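Local coordinates for protein CbbY (Rhodobacter sphaeroides, PDB 4UAS) that dephosphorylates the Rubisco inhibitor xylulose-1,5-bisphosphate to xylulose 5-phosphate with the help of magnesium, at residues Gly144-Glu149 / Tyr157-Arg162. Sequence-based numbering, arbitrary orientation.
Sequences GDMVAE and YRLALR
Leu159 reaches from helix 155-164 to the loop ahead of it and sets one methyl, CD2, against Met146 and Val147. The fold is the Rossmann-like core of a HAD phosphatase, and the contact sits within a beta-alpha unit: strand 140-142, the outermost strand of the parallel sheet on this side, runs into the loop holding 144-149, and the chain then returns as the helix. The leucine has CG anti to its own nitrogen (chi1 167°), which sends the branch out from the helix toward the loop. There CD2 lies 3.7 Å from CB of Met146 and 4.1 Å from CG1 of Val147, so a single methyl serves both loop residues. Met146 meets the methyl chiefly with the root of its side chain: CB starts toward the helix, but the extended thioether chain beyond it leads away, and the side chain passes close to that of Leu119, a residue of the substrate site. Val147 crosses Leu159 at a slant, with CG1 the branch that touches.

No hydrogen bond or charge pair joins the two segments; the closest approaches are between methyl and methylene groups, over a small patch at the protein surface. The polar ties of the loop run elsewhere. Asp145 forms salt bridges with Lys150 and with the substrate-site residue Lys52, linking the loop to that site. On the helix, Leu159 and Ala160 also rest on Ala142 of the strand, while Tyr157 leaves the helix on the side away from 144-149 and is buried, its hydroxyl hydrogen-bonded to Glu175. The helix thus packs on the sheet, and within 157-162 it is Leu159 that meets 144-149. CG1 of Val147 also approaches CB of Leu159, at 4.2 Å, meeting the leucine near its base as well as at CD2.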
# COMPACT_ATOMS: atom_id res chain seq x y z
N GLY A 144 0.78 -8.75 1.58
CA GLY A 144 0.58 -9.36 2.90
C GLY A 144 1.78 -10.22 3.31
O GLY A 144 2.91 -9.84 3.23
N ASP A 145 1.44 -11.43 3.74
CA ASP A 145 2.40 -12.37 4.27
C ASP A 145 2.97 -13.27 3.21
O ASP A 145 3.55 -14.33 3.50
CB ASP A 145 1.79 -13.16 5.43
CG ASP A 145 1.37 -12.31 6.61
OD1 ASP A 145 1.52 -11.02 6.65
OD2 ASP A 145 0.80 -12.86 7.56
N MET A 146 2.93 -12.87 1.96
CA MET A 146 3.58 -13.60 0.87
C MET A 146 5.10 -13.61 0.97
O MET A 146 5.74 -14.43 0.34
CB MET A 146 3.10 -13.16 -0.51
CG MET A 146 1.66 -13.47 -0.78
SD MET A 146 1.13 -12.81 -2.38
CE MET A 146 -0.68 -12.82 -2.15
N VAL A 147 5.64 -12.66 1.72
CA VAL A 147 7.03 -12.68 2.06
C VAL A 147 7.15 -12.58 3.58
O VAL A 147 6.28 -12.06 4.25
CB VAL A 147 7.84 -11.55 1.38
CG1 VAL A 147 7.83 -11.70 -0.13
CG2 VAL A 147 7.36 -10.19 1.76
N ALA A 148 8.29 -12.99 4.14
CA ALA A 148 8.53 -12.95 5.58
C ALA A 148 8.86 -11.55 6.11
O ALA A 148 8.54 -11.22 7.24
CB ALA A 148 9.64 -13.89 5.97
N GLU A 149 9.55 -10.76 5.28
CA GLU A 149 10.00 -9.43 5.70
C GLU A 149 9.32 -8.37 4.84
O GLU A 149 9.46 -8.39 3.63
CB GLU A 149 11.51 -9.35 5.53
CG GLU A 149 12.33 -10.36 6.22
CD GLU A 149 12.27 -10.25 7.68
OE1 GLU A 149 12.11 -9.14 8.18
OE2 GLU A 149 12.48 -11.34 8.32
N TYR A 157 8.77 -6.73 -3.63
CA TYR A 157 9.06 -6.34 -4.99
C TYR A 157 9.79 -7.40 -5.76
O TYR A 157 9.54 -7.64 -6.93
CB TYR A 157 9.82 -5.00 -5.03
CG TYR A 157 8.96 -3.76 -4.85
CD1 TYR A 157 8.96 -3.00 -3.71
CD2 TYR A 157 8.16 -3.34 -5.89
CE1 TYR A 157 8.18 -1.85 -3.59
CE2 TYR A 157 7.39 -2.21 -5.81
CZ TYR A 157 7.37 -1.47 -4.65
OH TYR A 157 6.63 -0.33 -4.61
N ARG A 158 10.75 -8.07 -5.10
CA ARG A 158 11.43 -9.21 -5.74
C ARG A 158 10.46 -10.32 -6.10
O ARG A 158 10.59 -10.91 -7.18
CB ARG A 158 12.53 -9.72 -4.82
CG ARG A 158 13.65 -8.71 -4.62
CD ARG A 158 14.69 -9.15 -3.62
NE ARG A 158 15.76 -8.17 -3.52
CZ ARG A 158 16.38 -7.80 -2.43
NH1 ARG A 158 16.04 -8.27 -1.22
NH2 ARG A 158 17.34 -6.92 -2.56
N LEU A 159 9.50 -10.58 -5.24
CA LEU A 159 8.45 -11.58 -5.54
C LEU A 159 7.68 -11.15 -6.77
O LEU A 159 7.49 -11.92 -7.72
CB LEU A 159 7.55 -11.74 -4.32
CG LEU A 159 6.25 -12.49 -4.56
CD1 LEU A 159 6.43 -13.85 -5.12
CD2 LEU A 159 5.36 -12.43 -3.34
N ALA A 160 7.18 -9.90 -6.78
CA ALA A 160 6.39 -9.42 -7.88
C ALA A 160 7.16 -9.50 -9.18
O ALA A 160 6.60 -9.88 -10.23
CB ALA A 160 5.96 -7.99 -7.60
N LEU A 161 8.41 -9.07 -9.16
CA LEU A 161 9.23 -9.11 -10.39
C LEU A 161 9.46 -10.54 -10.88
O LEU A 161 9.49 -10.78 -12.11
CB LEU A 161 10.55 -8.44 -10.16
CG LEU A 161 10.50 -6.91 -10.08
CD1 LEU A 161 11.82 -6.39 -9.50
CD2 LEU A 161 10.24 -6.33 -11.43
N ARG A 162 9.67 -11.50 -10.00
CA ARG A 162 9.82 -12.88 -10.39
C ARG A 162 8.55 -13.36 -11.09
O ARG A 162 8.59 -14.06 -12.12
CB ARG A 162 10.23 -13.77 -9.22
CG ARG A 162 10.54 -15.20 -9.74
CD ARG A 162 11.09 -16.15 -8.76
NE ARG A 162 10.31 -16.14 -7.69
CZ ARG A 162 10.50 -15.52 -6.46
NH1 ARG A 162 11.57 -14.94 -5.92
NH2 ARG A 162 9.50 -15.60 -5.73